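Local coordinates for protein Arf-GAP (Mus musculus, PDB 5C79) that binds anionic phosphoinositides such as PtdIns(4,5)P2 through its PH domain and, as an Arf GTPase-activating protein, probably stimulates GTP hydrolysis by Arf1, at residues Asn34-Leu45 / Gln116-Asn127. Residues are numbered along the deposited sequence; the frame is centred on the assembly and turned at random.
Sequences NKEYGSEKKGFL and QDYIAWISVLTN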
ATOM      1  N   ASN A  34      15.961  -1.196  -3.832  1.00 20.28           N
ATOM      2  CA  ASN A  34      15.040  -0.805  -2.760  1.00 19.99           C
ATOM      3  C   ASN A  34      15.647   0.263  -1.827  1.00 18.29           C
ATOM      4  O   ASN A  34      14.912   1.036  -1.237  1.00 18.19           O
ATOM      5  CB  ASN A  34      14.592  -2.073  -1.971  1.00 20.27           C
ATOM      6  CG  ASN A  34      15.705  -2.710  -1.226  1.00 21.79           C
ATOM      7  OD1 ASN A  34      16.592  -3.338  -1.813  1.00 27.12           O
ATOM      8  ND2 ASN A  34      15.729  -2.512   0.065  1.00 21.32           N
ATOM      9  N   LYS A  35      16.970   0.274  -1.689  1.00 18.89           N
ATOM     10  CA  LYS A  35      17.672   1.261  -0.806  1.00 18.41           C
ATOM     11  C   LYS A  35      17.676   2.672  -1.408  1.00 16.49           C
ATOM     12  O   LYS A  35      18.090   3.628  -0.760  1.00 16.39           O
ATOM     13  CB  LYS A  35      19.082   0.787  -0.478  1.00 19.08           C
ATOM     14  CG  LYS A  35      19.186  -0.497   0.334  1.00 21.65           C
ATOM     15  CD  LYS A  35      20.626  -0.725   0.757  1.00 23.18           C
ATOM     16  CE  LYS A  35      20.750  -1.946   1.625  1.00 26.25           C
ATOM     17  NZ  LYS A  35      22.167  -2.266   1.829  1.00 26.50           N
ATOM     18  N   GLU A  36      17.144   2.822  -2.615  1.00 16.59           N
ATOM     19  CA  GLU A  36      16.804   4.145  -3.167  1.00 16.76           C
ATOM     20  C   GLU A  36      15.602   4.805  -2.492  1.00 18.24           C
ATOM     21  O   GLU A  36      15.302   5.955  -2.753  1.00 17.85           O
ATOM     22  CB  GLU A  36      16.659   4.126  -4.685  1.00 18.65           C
ATOM     23  CG  GLU A  36      17.963   3.904  -5.427  1.00 19.03           C
ATOM     24  CD  GLU A  36      17.687   3.680  -6.897  1.00 20.69           C
ATOM     25  OE1 GLU A  36      17.433   2.520  -7.261  1.00 20.83           O
ATOM     26  OE2 GLU A  36      17.634   4.665  -7.627  1.00 22.54           O
ATOM     27  N   TYR A  37      14.941   4.058  -1.602  1.00 17.04           N
ATOM     28  CA  TYR A  37      13.813   4.526  -0.855  1.00 17.53           C
ATOM     29  C   TYR A  37      14.005   4.226   0.627  1.00 16.94           C
ATOM     30  O   TYR A  37      14.774   3.352   1.005  1.00 17.23           O
ATOM     31  CB  TYR A  37      12.565   3.807  -1.353  1.00 18.83           C
ATOM     32  CG  TYR A  37      12.354   4.161  -2.795  1.00 19.66           C
ATOM     33  CD1 TYR A  37      11.706   5.325  -3.155  1.00 22.49           C
ATOM     34  CD2 TYR A  37      12.909   3.373  -3.779  1.00 20.31           C
ATOM     35  CE1 TYR A  37      11.602   5.680  -4.495  1.00 24.81           C
ATOM     36  CE2 TYR A  37      12.801   3.701  -5.106  1.00 22.67           C
ATOM     37  CZ  TYR A  37      12.141   4.835  -5.456  1.00 24.31           C
ATOM     38  OH  TYR A  37      12.037   5.111  -6.814  1.00 29.52           O
ATOM     39  N   GLY A  38      13.300   4.980   1.439  1.00 17.57           N
ATOM     40  CA  GLY A  38      13.255   4.716   2.868  1.00 18.66           C
ATOM     41  C   GLY A  38      12.178   3.698   3.255  1.00 17.81           C
ATOM     42  O   GLY A  38      11.728   2.890   2.447  1.00 17.45           O
ATOM     43  N   SER A  39      11.758   3.779   4.504  1.00 16.25           N
ATOM     44  CA  SER A  39      10.733   2.880   5.040  1.00 17.45           C
ATOM     45  C   SER A  39       9.441   3.586   5.469  1.00 16.98           C
ATOM     46  O   SER A  39       8.541   2.931   5.998  1.00 17.42           O
ATOM     47  CB  SER A  39      11.307   2.110   6.237  1.00 17.01           C
ATOM     48  OG  SER A  39      11.748   3.007   7.244  1.00 17.57           O
ATOM     49  N   GLU A  40       9.369   4.903   5.235  1.00 16.76           N
ATOM     50  CA  GLU A  40       8.194   5.720   5.478  1.00 17.60           C
ATOM     51  C   GLU A  40       7.811   6.478   4.220  1.00 18.99           C
ATOM     52  O   GLU A  40       8.681   6.849   3.419  1.00 19.41           O
ATOM     53  CB  GLU A  40       8.470   6.738   6.591  1.00 18.81           C
ATOM     54  CG  GLU A  40       8.821   6.130   7.918  1.00 19.02           C
ATOM     55  CD  GLU A  40       9.139   7.154   9.007  1.00 21.17           C
ATOM     56  OE1 GLU A  40       9.133   8.366   8.754  1.00 23.45           O
ATOM     57  OE2 GLU A  40       9.422   6.725  10.139  1.00 24.02           O
ATOM     58  N   LYS A  41       6.509   6.686   4.032  1.00 17.79           N
ATOM     59  CA  LYS A  41       5.991   7.455   2.917  1.00 19.51           C
ATOM     60  C   LYS A  41       4.584   7.961   3.262  1.00 20.90           C
ATOM     61  O   LYS A  41       3.779   7.222   3.838  1.00 19.57           O
ATOM     62  CB  LYS A  41       5.923   6.598   1.654  1.00 18.72           C
ATOM     63  CG  LYS A  41       5.498   7.311   0.378  1.00 19.55           C
ATOM     64  CD  LYS A  41       5.613   6.388  -0.808  1.00 19.84           C
ATOM     65  CE  LYS A  41       5.098   6.997  -2.083  1.00 21.86           C
ATOM     66  NZ  LYS A  41       6.020   8.059  -2.588  1.00 21.56           N
ATOM     67  N   LYS A  42       4.296   9.201   2.853  1.00 19.75           N
ATOM     68  CA  LYS A  42       2.959   9.795   2.942  1.00 21.93           C
ATOM     69  C   LYS A  42       2.532  10.078   1.529  1.00 21.30           C
ATOM     70  O   LYS A  42       3.276  10.702   0.762  1.00 21.75           O
ATOM     71  CB  LYS A  42       3.004  11.110   3.722  1.00 24.15           C
ATOM     72  CG  LYS A  42       3.459  10.947   5.166  1.00 26.28           C
ATOM     73  CD  LYS A  42       3.477  12.282   5.893  1.00 29.01           C
ATOM     74  CE  LYS A  42       4.061  12.146   7.287  1.00 31.74           C
ATOM     75  NZ  LYS A  42       4.082  13.473   7.960  1.00 33.22           N
ATOM     76  N   GLY A  43       1.339   9.649   1.167  1.00 18.85           N
ATOM     77  CA  GLY A  43       0.855   9.953  -0.158  1.00 20.32           C
ATOM     78  C   GLY A  43      -0.573   9.516  -0.388  1.00 19.89           C
ATOM     79  O   GLY A  43      -1.400   9.511   0.525  1.00 22.49           O
ATOM     80  N   PHE A  44      -0.826   9.146  -1.622  1.00 21.58           N
ATOM     81  CA  PHE A  44      -2.125   8.652  -2.062  1.00 22.12           C
ATOM     82  C   PHE A  44      -1.937   7.405  -2.898  1.00 20.09           C
ATOM     83  O   PHE A  44      -0.933   7.217  -3.577  1.00 21.11           O
ATOM     84  CB  PHE A  44      -2.815   9.729  -2.883  1.00 23.39           C
ATOM     85  CG  PHE A  44      -3.121  10.973  -2.105  1.00 24.43           C
ATOM     86  CD1 PHE A  44      -2.200  12.020  -2.026  1.00 28.43           C
ATOM     87  CD2 PHE A  44      -4.311  11.091  -1.448  1.00 24.04           C
ATOM     88  CE1 PHE A  44      -2.496  13.165  -1.290  1.00 25.33           C
ATOM     89  CE2 PHE A  44      -4.617  12.227  -0.716  1.00 26.51           C
ATOM     90  CZ  PHE A  44      -3.697  13.256  -0.633  1.00 27.39           C
ATOM     91  N   LEU A  45      -2.922   6.524  -2.819  1.00 18.74           N
ATOM     92  CA  LEU A  45      -3.042   5.371  -3.701  1.00 18.35           C
ATOM     93  C   LEU A  45      -4.488   5.309  -4.212  1.00 17.94           C
ATOM     94  O   LEU A  45      -5.404   5.725  -3.508  1.00 18.71           O
ATOM     95  CB  LEU A  45      -2.720   4.076  -2.965  1.00 18.78           C
ATOM     96  CG  LEU A  45      -1.219   3.817  -2.766  1.00 19.08           C
ATOM     97  CD1 LEU A  45      -1.049   2.651  -1.808  1.00 18.52           C
ATOM     98  CD2 LEU A  45      -0.500   3.552  -4.062  1.00 20.70           C
ATOM     99  N   GLN A 116       7.102   5.249 -11.640  1.00 30.47           N
ATOM    100  CA  GLN A 116       8.033   5.690 -10.614  1.00 33.83           C
ATOM    101  C   GLN A 116       7.386   5.692  -9.201  1.00 29.29           C
ATOM    102  O   GLN A 116       8.015   5.292  -8.216  1.00 27.59           O
ATOM    103  CB  GLN A 116       8.585   7.069 -10.961  1.00 37.53           C
ATOM    104  CG  GLN A 116       9.609   7.054 -12.111  1.00 44.74           C
ATOM    105  CD  GLN A 116      11.063   7.108 -11.642  1.00 53.23           C
ATOM    106  OE1 GLN A 116      11.445   6.435 -10.677  1.00 51.24           O
ATOM    107  NE2 GLN A 116      11.887   7.918 -12.329  1.00 58.49           N
ATOM    108  N   ASP A 117       6.156   6.181  -9.098  1.00 28.55           N
ATOM    109  CA  ASP A 117       5.478   6.127  -7.774  1.00 27.99           C
ATOM    110  C   ASP A 117       5.120   4.716  -7.363  1.00 24.07           C
ATOM    111  O   ASP A 117       5.133   4.423  -6.175  1.00 22.10           O
ATOM    112  CB  ASP A 117       4.284   7.064  -7.604  1.00 31.45           C
ATOM    113  CG  ASP A 117       4.171   7.582  -6.157  1.00 30.16           C
ATOM    114  OD1 ASP A 117       5.210   7.967  -5.520  1.00 40.81           O
ATOM    115  OD2 ASP A 117       3.085   7.625  -5.610  1.00 37.07           O
ATOM    116  N   TYR A 118       4.809   3.858  -8.337  1.00 23.62           N
ATOM    117  CA  TYR A 118       4.659   2.402  -8.128  1.00 23.81           C
ATOM    118  C   TYR A 118       5.934   1.809  -7.521  1.00 22.79           C
ATOM    119  O   TYR A 118       5.869   1.114  -6.522  1.00 19.52           O
ATOM    120  CB  TYR A 118       4.284   1.698  -9.449  1.00 24.91           C
ATOM    121  CG  TYR A 118       4.520   0.214  -9.640  1.00 27.03           C
ATOM    122  CD1 TYR A 118       5.731  -0.257 -10.160  1.00 26.98           C
ATOM    123  CD2 TYR A 118       3.518  -0.736  -9.354  1.00 27.25           C
ATOM    124  CE1 TYR A 118       5.936  -1.614 -10.367  1.00 29.89           C
ATOM    125  CE2 TYR A 118       3.719  -2.083  -9.586  1.00 29.15           C
ATOM    126  CZ  TYR A 118       4.928  -2.517 -10.077  1.00 32.14           C
ATOM    127  OH  TYR A 118       5.147  -3.845 -10.313  1.00 37.67           O
ATOM    128  N   ILE A 119       7.082   2.130  -8.108  1.00 22.37           N
ATOM    129  CA  ILE A 119       8.381   1.642  -7.596  1.00 21.85           C
ATOM    130  C   ILE A 119       8.593   2.156  -6.169  1.00 19.73           C
ATOM    131  O   ILE A 119       9.000   1.394  -5.301  1.00 20.23           O
ATOM    132  CB  ILE A 119       9.579   2.019  -8.491  1.00 22.73           C
ATOM    133  CG1 ILE A 119       9.552   1.194  -9.789  1.00 26.79           C
ATOM    134  CG2 ILE A 119      10.917   1.739  -7.806  1.00 23.86           C
ATOM    135  CD1 ILE A 119       9.650  -0.311  -9.633  1.00 30.29           C
ATOM    136  N   ALA A 120       8.288   3.422  -5.943  1.00 19.36           N
ATOM    137  CA  ALA A 120       8.410   4.041  -4.626  1.00 19.00           C
ATOM    138  C   ALA A 120       7.548   3.370  -3.580  1.00 18.02           C
ATOM    139  O   ALA A 120       8.062   2.948  -2.515  1.00 16.40           O
ATOM    140  CB  ALA A 120       8.102   5.510  -4.685  1.00 19.85           C
ATOM    141  N   TRP A 121       6.245   3.253  -3.874  1.00 16.48           N
ATOM    142  CA  TRP A 121       5.331   2.550  -2.921  1.00 16.66           C
ATOM    143  C   TRP A 121       5.778   1.131  -2.609  1.00 16.57           C
ATOM    144  O   TRP A 121       5.867   0.708  -1.450  1.00 17.39           O
ATOM    145  CB  TRP A 121       3.891   2.537  -3.433  1.00 17.19           C
ATOM    146  CG  TRP A 121       3.178   3.758  -3.082  1.00 17.97           C
ATOM    147  CD1 TRP A 121       2.792   4.779  -3.928  1.00 18.84           C
ATOM    148  CD2 TRP A 121       2.778   4.141  -1.767  1.00 18.94           C
ATOM    149  NE1 TRP A 121       2.188   5.787  -3.175  1.00 20.38           N
ATOM    150  CE2 TRP A 121       2.136   5.394  -1.857  1.00 20.38           C
ATOM    151  CE3 TRP A 121       2.874   3.525  -0.513  1.00 19.02           C
ATOM    152  CZ2 TRP A 121       1.625   6.062  -0.713  1.00 19.18           C
ATOM    153  CZ3 TRP A 121       2.357   4.183   0.606  1.00 20.01           C
ATOM    154  CH2 TRP A 121       1.729   5.423   0.494  1.00 19.07           C
ATOM    155  N   ILE A 122       6.060   0.357  -3.641  1.00 16.32           N
ATOM    156  CA  ILE A 122       6.424  -1.047  -3.424  1.00 17.64           C
ATOM    157  C   ILE A 122       7.761  -1.161  -2.661  1.00 17.92           C
ATOM    158  O   ILE A 122       7.913  -1.988  -1.768  1.00 16.86           O
ATOM    159  CB  ILE A 122       6.439  -1.822  -4.723  1.00 19.33           C
ATOM    160  CG1 ILE A 122       4.997  -1.965  -5.225  1.00 20.63           C
ATOM    161  CG2 ILE A 122       7.003  -3.215  -4.511  1.00 23.06           C
ATOM    162  CD1 ILE A 122       4.901  -2.530  -6.619  1.00 22.52           C
ATOM    163  N   SER A 123       8.700  -0.301  -2.999  1.00 17.37           N
ATOM    164  CA  SER A 123      10.009  -0.277  -2.294  1.00 18.65           C
ATOM    165  C   SER A 123       9.855   0.080  -0.810  1.00 18.46           C
ATOM    166  O   SER A 123      10.454  -0.579   0.050  1.00 17.42           O
ATOM    167  CB  SER A 123      10.965   0.711  -2.976  1.00 20.01           C
ATOM    168  OG  SER A 123      11.284   0.247  -4.290  1.00 18.96           O
ATOM    169  N   VAL A 124       9.064   1.114  -0.531  1.00 17.19           N
ATOM    170  CA  VAL A 124       8.829   1.554   0.847  1.00 16.30           C
ATOM    171  C   VAL A 124       8.090   0.478   1.637  1.00 15.98           C
ATOM    172  O   VAL A 124       8.448   0.171   2.792  1.00 16.26           O
ATOM    173  CB  VAL A 124       8.076   2.889   0.915  1.00 16.80           C
ATOM    174  CG1 VAL A 124       7.613   3.184   2.339  1.00 17.61           C
ATOM    175  CG2 VAL A 124       8.959   4.053   0.434  1.00 16.21           C
ATOM    176  N   LEU A 125       7.058  -0.104   1.034  1.00 15.60           N
ATOM    177  CA  LEU A 125       6.316  -1.186   1.709  1.00 17.23           C
ATOM    178  C   LEU A 125       7.235  -2.360   2.052  1.00 16.81           C
ATOM    179  O   LEU A 125       7.196  -2.915   3.152  1.00 19.05           O
ATOM    180  CB  LEU A 125       5.158  -1.669   0.851  1.00 17.66           C
ATOM    181  CG  LEU A 125       3.999  -0.653   0.739  1.00 18.84           C
ATOM    182  CD1 LEU A 125       3.058  -1.063  -0.386  1.00 19.79           C
ATOM    183  CD2 LEU A 125       3.251  -0.598   2.048  1.00 19.38           C
ATOM    184  N   THR A 126       8.062  -2.738   1.088  1.00 18.09           N
ATOM    185  CA  THR A 126       9.079  -3.783   1.284  1.00 20.15           C
ATOM    186  C   THR A 126      10.087  -3.481   2.394  1.00 18.30           C
ATOM    187  O   THR A 126      10.371  -4.325   3.273  1.00 18.85           O
ATOM    188  CB  THR A 126       9.850  -4.075  -0.031  1.00 23.13           C
ATOM    189  OG1 THR A 126       8.925  -4.567  -0.993  1.00 28.22           O
ATOM    190  CG2 THR A 126      10.888  -5.183   0.206  1.00 26.52           C
ATOM    191  N   ASN A 127      10.648  -2.292   2.336  1.00 18.17           N
ATOM    192  CA  ASN A 127      11.602  -1.820   3.297  1.00 16.64           C
ATOM    193  C   ASN A 127      11.024  -1.796   4.715  1.00 16.80           C
ATOM    194  O   ASN A 127      11.706  -2.163   5.691  1.00 16.31           O
ATOM    195  CB  ASN A 127      12.083  -0.428   2.912  1.00 16.40           C
ATOM    196  CG  ASN A 127      13.028  -0.438   1.714  1.00 18.19           C
ATOM    197  OD1 ASN A 127      13.552  -1.504   1.323  1.00 19.11           O
ATOM    198  ND2 ASN A 127      13.278   0.738   1.150  1.00 15.53           N
TER
HETATM  199  O   HOH W   1      10.268   7.245  -7.608  1.00 31.40           O
HETATM  200  O   HOH W   2       0.278   6.962  -6.091  1.00 33.53           O
HETATM  201  O   HOH W   3       1.992   9.009  -3.431  1.00 33.85           O
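The indole of W121 lies between two aliphatic groups: K41 CE sits over one face, 3.4 Å from the centroid of the five-membered ring, and L45 CD2 covers the opposite face. G43 CA approaches the edge, 4.0 Å from W121 CZ2, an atom that a side chain at G43 would crowd. The Y37 ring lies with one face over A120 CA, 3.9 Å from the ring centroid, while S123 CB approaches obliquely. Water 1 lies at the ring edge, in plane, and joins Y37 OH to Q116 O. This is how the C-terminal helix of the PH-domain fold, 115-135, seats its tryptophan against the first strand, 41-48; the short axes run at 137°, closer to antiparallel than parallel.

K41 runs extended from the strand, CG anti to the backbone N (chi1 -175°), and bends only at its last torsion, which brings NZ to 3.0 Å from D117 OD1 on the syn side of the carboxylate while NZ stays over the indole as a cation-pi partner. The other oxygen, D117 OD2, accepts from two waters, one of which also donates to F44 O. F44 belongs to the pocket of the bound phosphoinositide, whereas the L45 side chain is about 11 Å from that lipid.

N127 fixes the chain before the strand: its ND2 donates to N34 O and G38 O, both lying in the N127 amide plane, while ND2 stands above each carbonyl plane. Replacing N127 by alanine removes the whole amide, and the likely result is that G38 O and N34 O lose this donor, N34 O keeping Y37 N, and that the N34 amide is freer to turn. N34 ND2 gives N127 OD1 a 2.7 Å hydrogen bond with an N-H...O angle of 166°.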